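Local coordinates for protein possible galactose mutarotase (Streptomyces platensis subsp. rosaceus, PDB 4RNL) that probably interconverts the alpha and beta anomers of galactose or a related aldose, at residues Thr26-Val38 and Val154-Val166. Sequence-based numbering, arbitrary orientation.
Sequences TLESGPAGLRVRV and VTYTLSAGALRIV
Leu158 packs among Leu27, Ser29 and Leu34, and its first torsion, with CG anti to the backbone N (chi1 178°), carries CG toward the Ser29 hydroxyl. CD1 meets Leu34 CD1 at 3.6 Å, whereas CD2 lies against Ser29 OG and the backbone oxygens of Leu27 and Leu34. Leu27 and Leu158 lie alongside each other, pointing opposite ways, with CB of Leu27 against CD2 of Leu158, and Leu27 CD2 comes to rest 3.7 Å from Tyr156 O. Leu34 slants across Leu158, and its CD1 also sits 3.5 Å from Gly161 O. Beside this apolar cluster the two hairpin ends are tied by a polar link: Ser29 OG donates to Ala160 O over 2.6 Å, arriving 19° off the carbonyl plane. The same OG accepts a nearly straight bond from Leu34 N (2.9 Å), so one hydroxyl joins its own hairpin to the type II' turn from Ser159 to Ala162. With an alanine here, Ala160 O is likely to lose this donor and Leu34 N its acceptor, and the two turns could shift against each other. Farther along, Val36 CG1 touches Leu163 CD1 obliquely. Val38 then places CG1 over the centre of the Tyr156 ring, 4.0 Å from the centroid, a CH-pi contact, while its CG2 nears CD2 of that ring. Strands 26-28 and 154-159 run in roughly the same direction, 23° apart, but pack face to face without sharing a sheet. The contact thus joins two packed antiparallel sheets, consistent with the beta-sandwich fold of galactose mutarotases: strands 21-28 and 35-39 lie between strands 7-15 and 45-51 in one, and strands 150-159 and 162-171 belong to the other. Leu34 also reaches Phe340 of strand 332-342 in the second sheet, while Tyr156 touches Val45 of strand 45-51 and Leu81 of strand 81-82.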
ATOM      1  N   THR A  26      11.891   8.747  11.498  1.00 11.80           N
ATOM      2  CA  THR A  26      12.202   7.435  12.055  1.00 12.36           C
ATOM      3  C   THR A  26      11.346   7.178  13.279  1.00 16.32           C
ATOM      4  O   THR A  26      11.331   7.979  14.217  1.00 17.65           O
ATOM      5  CB  THR A  26      13.679   7.316  12.453  1.00 17.10           C
ATOM      6  OG1 THR A  26      14.499   7.468  11.292  1.00 15.02           O
ATOM      7  CG2 THR A  26      13.956   5.948  13.061  1.00 18.13           C
ATOM      8  N   LEU A  27      10.609   6.071  13.246  1.00 12.24           N
ATOM      9  CA  LEU A  27       9.797   5.639  14.379  1.00 12.86           C
ATOM     10  C   LEU A  27      10.477   4.409  14.957  1.00 16.65           C
ATOM     11  O   LEU A  27      10.715   3.435  14.238  1.00 13.78           O
ATOM     12  CB  LEU A  27       8.378   5.278  13.911  1.00 16.40           C
ATOM     13  CG  LEU A  27       7.365   6.392  13.618  1.00 22.29           C
ATOM     14  CD1 LEU A  27       7.914   7.481  12.714  1.00 21.10           C
ATOM     15  CD2 LEU A  27       6.107   5.817  12.999  1.00 16.02           C
ATOM     16  N   GLU A  28      10.809   4.450  16.245  1.00 17.45           N
ATOM     17  CA  GLU A  28      11.572   3.372  16.868  1.00 13.40           C
ATOM     18  C   GLU A  28      10.920   2.931  18.175  1.00 19.19           C
ATOM     19  O   GLU A  28      10.743   3.748  19.077  1.00 16.96           O
ATOM     20  CB  GLU A  28      13.002   3.847  17.153  1.00 17.38           C
ATOM     21  CG  GLU A  28      13.786   2.944  18.087  1.00 22.93           C
ATOM     22  CD  GLU A  28      14.251   1.676  17.409  1.00 28.72           C
ATOM     23  OE1 GLU A  28      15.205   1.750  16.608  1.00 30.06           O
ATOM     24  OE2 GLU A  28      13.667   0.606  17.680  1.00 32.79           O
ATOM     25  N   SER A  29      10.572   1.647  18.286  1.00 14.58           N
ATOM     26  CA  SER A  29       9.982   1.133  19.523  1.00 16.21           C
ATOM     27  C   SER A  29      10.852   0.105  20.243  1.00 19.12           C
ATOM     28  O   SER A  29      10.369  -0.625  21.109  1.00 17.51           O
ATOM     29  CB  SER A  29       8.560   0.592  19.299  1.00 15.51           C
ATOM     30  OG  SER A  29       8.516  -0.448  18.327  1.00 15.64           O
ATOM     31  N   GLY A  30      12.133   0.050  19.888  1.00 19.55           N
ATOM     32  CA  GLY A  30      13.090  -0.759  20.633  1.00 24.60           C
ATOM     33  C   GLY A  30      13.384  -2.109  20.001  1.00 24.43           C
ATOM     34  O   GLY A  30      12.753  -2.484  19.011  1.00 22.66           O
ATOM     35  N   PRO A  31      14.338  -2.854  20.575  1.00 28.14           N
ATOM     36  CA  PRO A  31      14.753  -4.128  19.971  1.00 29.54           C
ATOM     37  C   PRO A  31      13.628  -5.164  19.881  1.00 34.54           C
ATOM     38  O   PRO A  31      13.611  -5.959  18.940  1.00 38.24           O
ATOM     39  CB  PRO A  31      15.892  -4.610  20.886  1.00 34.75           C
ATOM     40  CG  PRO A  31      15.797  -3.774  22.130  1.00 35.58           C
ATOM     41  CD  PRO A  31      15.191  -2.471  21.713  1.00 27.03           C
ATOM     42  N   ALA A  32      12.692  -5.144  20.822  1.00 31.01           N
ATOM     43  CA  ALA A  32      11.574  -6.084  20.784  1.00 31.02           C
ATOM     44  C   ALA A  32      10.437  -5.553  19.922  1.00 30.29           C
ATOM     45  O   ALA A  32       9.439  -6.240  19.697  1.00 28.52           O
ATOM     46  CB  ALA A  32      11.081  -6.388  22.192  1.00 31.64           C
ATOM     47  N   GLY A  33      10.588  -4.317  19.452  1.00 24.22           N
ATOM     48  CA  GLY A  33       9.581  -3.688  18.619  1.00 22.15           C
ATOM     49  C   GLY A  33      10.050  -3.521  17.189  1.00 18.27           C
ATOM     50  O   GLY A  33      10.671  -4.419  16.617  1.00 26.14           O
ATOM     51  N   LEU A  34       9.756  -2.363  16.610  1.00 16.67           N
ATOM     52  CA  LEU A  34      10.064  -2.114  15.215  1.00 16.20           C
ATOM     53  C   LEU A  34      10.877  -0.855  15.058  1.00 15.32           C
ATOM     54  O   LEU A  34      10.884   0.011  15.935  1.00 15.77           O
ATOM     55  CB  LEU A  34       8.772  -1.912  14.416  1.00 16.50           C
ATOM     56  CG  LEU A  34       7.692  -2.982  14.379  1.00 18.36           C
ATOM     57  CD1 LEU A  34       6.651  -2.559  13.369  1.00 17.53           C
ATOM     58  CD2 LEU A  34       8.290  -4.319  14.013  1.00 18.95           C
ATOM     59  N   ARG A  35      11.540  -0.743  13.915  1.00 15.11           N
ATOM     60  CA  ARG A  35      11.980   0.556  13.427  1.00 14.79           C
ATOM     61  C   ARG A  35      11.347   0.716  12.052  1.00 13.46           C
ATOM     62  O   ARG A  35      11.445  -0.178  11.195  1.00 14.46           O
ATOM     63  CB  ARG A  35      13.514   0.671  13.354  1.00 15.02           C
ATOM     64  CG  ARG A  35      13.970   2.049  12.855  1.00 14.24           C
ATOM     65  CD  ARG A  35      15.432   2.337  13.152  1.00 16.74           C
ATOM     66  NE  ARG A  35      16.316   1.320  12.595  1.00 23.89           N
ATOM     67  CZ  ARG A  35      17.560   1.107  13.018  1.00 33.45           C
ATOM     68  NH1 ARG A  35      18.059   1.850  14.000  1.00 29.26           N
ATOM     69  NH2 ARG A  35      18.300   0.155  12.462  1.00 34.26           N
ATOM     70  N   VAL A  36      10.650   1.827  11.874  1.00 12.25           N
ATOM     71  CA  VAL A  36      10.008   2.145  10.611  1.00 11.83           C
ATOM     72  C   VAL A  36      10.483   3.523  10.199  1.00 15.23           C
ATOM     73  O   VAL A  36      10.514   4.441  11.018  1.00 17.29           O
ATOM     74  CB  VAL A  36       8.469   2.150  10.757  1.00 12.50           C
ATOM     75  CG1 VAL A  36       7.807   2.613   9.455  1.00 12.82           C
ATOM     76  CG2 VAL A  36       7.961   0.751  11.153  1.00 12.97           C
ATOM     77  N   ARG A  37      10.878   3.672   8.939  1.00 11.09           N
ATOM     78  CA  ARG A  37      11.258   4.992   8.441  1.00 10.51           C
ATOM     79  C   ARG A  37      10.309   5.408   7.327  1.00 11.98           C
ATOM     80  O   ARG A  37      10.002   4.605   6.444  1.00 10.77           O
ATOM     81  CB  ARG A  37      12.703   4.982   7.940  1.00 13.48           C
ATOM     82  CG  ARG A  37      13.719   4.597   9.007  1.00 15.42           C
ATOM     83  CD  ARG A  37      15.143   4.771   8.499  1.00 26.97           C
ATOM     84  NE  ARG A  37      16.125   4.363   9.503  1.00 33.81           N
ATOM     85  CZ  ARG A  37      16.866   3.263   9.416  1.00 47.40           C
ATOM     86  NH1 ARG A  37      16.748   2.463   8.362  1.00 51.25           N
ATOM     87  NH2 ARG A  37      17.731   2.965  10.378  1.00 47.14           N
ATOM     88  N   VAL A  38       9.857   6.660   7.377  1.00 11.89           N
ATOM     89  CA  VAL A  38       8.849   7.180   6.457  1.00 11.11           C
ATOM     90  C   VAL A  38       9.362   8.469   5.814  1.00 14.53           C
ATOM     91  O   VAL A  38       9.897   9.350   6.503  1.00 14.18           O
ATOM     92  CB  VAL A  38       7.525   7.483   7.190  1.00 12.34           C
ATOM     93  CG1 VAL A  38       6.487   8.036   6.221  1.00 11.94           C
ATOM     94  CG2 VAL A  38       6.979   6.220   7.875  1.00 10.75           C
ATOM     95  N   VAL A 154      -2.555  11.530   6.392  1.00 11.23           N
ATOM     96  CA  VAL A 154      -2.215  10.129   6.580  1.00  9.03           C
ATOM     97  C   VAL A 154      -1.288  10.048   7.781  1.00 11.94           C
ATOM     98  O   VAL A 154      -0.236  10.688   7.810  1.00 12.73           O
ATOM     99  CB  VAL A 154      -1.534   9.542   5.336  1.00  9.16           C
ATOM    100  CG1 VAL A 154      -1.147   8.090   5.586  1.00 11.30           C
ATOM    101  CG2 VAL A 154      -2.466   9.634   4.129  1.00 10.14           C
ATOM    102  N   THR A 155      -1.696   9.279   8.786  1.00 13.17           N
ATOM    103  CA  THR A 155      -0.979   9.273  10.048  1.00 14.97           C
ATOM    104  C   THR A 155      -0.354   7.910  10.264  1.00 13.37           C
ATOM    105  O   THR A 155      -1.047   6.893  10.259  1.00 11.57           O
ATOM    106  CB  THR A 155      -1.919   9.621  11.216  1.00 16.25           C
ATOM    107  OG1 THR A 155      -2.543  10.889  10.963  1.00 18.61           O
ATOM    108  CG2 THR A 155      -1.138   9.702  12.534  1.00 16.30           C
ATOM    109  N   TYR A 156       0.961   7.902  10.445  1.00  9.38           N
ATOM    110  CA  TYR A 156       1.725   6.676  10.636  1.00  9.82           C
ATOM    111  C   TYR A 156       2.160   6.644  12.100  1.00 11.31           C
ATOM    112  O   TYR A 156       2.902   7.520  12.539  1.00 13.69           O
ATOM    113  CB  TYR A 156       2.993   6.688   9.774  1.00  9.08           C
ATOM    114  CG  TYR A 156       2.819   6.807   8.263  1.00  9.05           C
ATOM    115  CD1 TYR A 156       2.448   8.018   7.676  1.00 12.86           C
ATOM    116  CD2 TYR A 156       3.090   5.729   7.425  1.00 14.26           C
ATOM    117  CE1 TYR A 156       2.323   8.141   6.287  1.00 14.22           C
ATOM    118  CE2 TYR A 156       2.965   5.841   6.034  1.00 11.08           C
ATOM    119  CZ  TYR A 156       2.575   7.045   5.482  1.00  9.31           C
ATOM    120  OH  TYR A 156       2.470   7.155   4.105  1.00 11.13           O
ATOM    121  N   THR A 157       1.698   5.660  12.866  1.00 10.01           N
ATOM    122  CA  THR A 157       2.146   5.546  14.261  1.00 10.10           C
ATOM    123  C   THR A 157       2.619   4.142  14.590  1.00 14.81           C
ATOM    124  O   THR A 157       2.240   3.169  13.938  1.00 14.39           O
ATOM    125  CB  THR A 157       1.056   5.944  15.256  1.00 11.92           C
ATOM    126  OG1 THR A 157      -0.136   5.199  14.974  1.00 12.53           O
ATOM    127  CG2 THR A 157       0.752   7.436  15.143  1.00 11.80           C
ATOM    128  N   LEU A 158       3.451   4.048  15.616  1.00 12.59           N
ATOM    129  CA  LEU A 158       4.058   2.782  15.978  1.00 14.46           C
ATOM    130  C   LEU A 158       3.770   2.520  17.438  1.00 16.72           C
ATOM    131  O   LEU A 158       3.920   3.409  18.274  1.00 18.27           O
ATOM    132  CB  LEU A 158       5.574   2.844  15.744  1.00 12.73           C
ATOM    133  CG  LEU A 158       6.419   1.628  16.117  1.00 14.87           C
ATOM    134  CD1 LEU A 158       5.982   0.392  15.322  1.00 15.82           C
ATOM    135  CD2 LEU A 158       7.902   1.925  15.882  1.00 16.50           C
ATOM    136  N   SER A 159       3.334   1.308  17.738  1.00 13.72           N
ATOM    137  CA  SER A 159       3.161   0.886  19.123  1.00 15.33           C
ATOM    138  C   SER A 159       3.687  -0.530  19.244  1.00 18.08           C
ATOM    139  O   SER A 159       3.117  -1.447  18.648  1.00 15.47           O
ATOM    140  CB  SER A 159       1.683   0.923  19.513  1.00 24.43           C
ATOM    141  OG  SER A 159       1.514   0.536  20.868  1.00 32.89           O
ATOM    142  N   ALA A 160       4.773  -0.703  19.997  1.00 19.20           N
ATOM    143  CA  ALA A 160       5.428  -2.007  20.119  1.00 16.34           C
ATOM    144  C   ALA A 160       5.727  -2.610  18.745  1.00 17.10           C
ATOM    145  O   ALA A 160       6.502  -2.053  17.966  1.00 17.16           O
ATOM    146  CB  ALA A 160       4.580  -2.967  20.967  1.00 15.77           C
ATOM    147  N   GLY A 161       5.097  -3.739  18.432  1.00 13.92           N
ATOM    148  CA  GLY A 161       5.365  -4.401  17.167  1.00 14.19           C
ATOM    149  C   GLY A 161       4.388  -4.081  16.049  1.00 16.33           C
ATOM    150  O   GLY A 161       4.404  -4.747  15.016  1.00 15.12           O
ATOM    151  N   ALA A 162       3.544  -3.067  16.239  1.00 12.34           N
ATOM    152  CA  ALA A 162       2.490  -2.783  15.261  1.00 13.98           C
ATOM    153  C   ALA A 162       2.618  -1.397  14.647  1.00 15.22           C
ATOM    154  O   ALA A 162       2.685  -0.402  15.365  1.00 12.92           O
ATOM    155  CB  ALA A 162       1.113  -2.941  15.901  1.00 12.56           C
ATOM    156  N   LEU A 163       2.627  -1.338  13.316  1.00 10.34           N
ATOM    157  CA  LEU A 163       2.591  -0.067  12.593  1.00 10.27           C
ATOM    158  C   LEU A 163       1.159   0.214  12.155  1.00 15.52           C
ATOM    159  O   LEU A 163       0.544  -0.606  11.471  1.00 14.27           O
ATOM    160  CB  LEU A 163       3.466  -0.137  11.337  1.00  9.13           C
ATOM    161  CG  LEU A 163       3.360   1.045  10.373  1.00 15.60           C
ATOM    162  CD1 LEU A 163       3.966   2.291  11.005  1.00 12.28           C
ATOM    163  CD2 LEU A 163       4.038   0.714   9.046  1.00 15.98           C
ATOM    164  N   ARG A 164       0.635   1.375  12.534  1.00 10.30           N
ATOM    165  CA  ARG A 164      -0.737   1.736  12.174  0.50 12.32           C
ATOM    166  C   ARG A 164      -0.738   2.884  11.175  1.00 14.28           C
ATOM    167  O   ARG A 164      -0.037   3.876  11.354  1.00 10.86           O
ATOM    168  CB  ARG A 164      -1.547   2.124  13.419  0.50 11.37           C
ATOM    169  CG  ARG A 164      -2.952   2.643  13.114  0.50 11.47           C
ATOM    170  CD  ARG A 164      -3.678   3.107  14.374  0.50 18.64           C
ATOM    171  NE  ARG A 164      -4.340   2.003  15.070  0.50 24.23           N
ATOM    172  CZ  ARG A 164      -3.855   1.400  16.149  0.50 23.88           C
ATOM    173  NH1 ARG A 164      -2.706   1.798  16.666  0.50 31.54           N
ATOM    174  NH2 ARG A 164      -4.521   0.404  16.714  0.50 22.33           N
ATOM    175  N   ILE A 165      -1.515   2.741  10.102  1.00 10.99           N
ATOM    176  CA  ILE A 165      -1.633   3.830   9.127  1.00  9.86           C
ATOM    177  C   ILE A 165      -3.103   4.205   8.983  1.00 11.75           C
ATOM    178  O   ILE A 165      -3.915   3.379   8.557  1.00 11.62           O
ATOM    179  CB  ILE A 165      -1.080   3.440   7.736  1.00  9.28           C
ATOM    180  CG1 ILE A 165       0.381   2.992   7.842  1.00  8.51           C
ATOM    181  CG2 ILE A 165      -1.154   4.629   6.789  1.00 11.39           C
ATOM    182  CD1 ILE A 165       0.958   2.441   6.520  1.00 13.96           C
ATOM    183  N   VAL A 166      -3.449   5.437   9.352  1.00  9.44           N
ATOM    184  CA  VAL A 166      -4.838   5.898   9.235  1.00 11.23           C
ATOM    185  C   VAL A 166      -4.880   6.993   8.188  1.00 13.70           C
ATOM    186  O   VAL A 166      -4.155   7.981   8.306  1.00 11.80           O
ATOM    187  CB  VAL A 166      -5.359   6.445  10.581  1.00 15.97           C
ATOM    188  CG1 VAL A 166      -6.813   6.939  10.448  1.00 16.42           C
ATOM    189  CG2 VAL A 166      -5.242   5.372  11.663  1.00 13.34           C
TER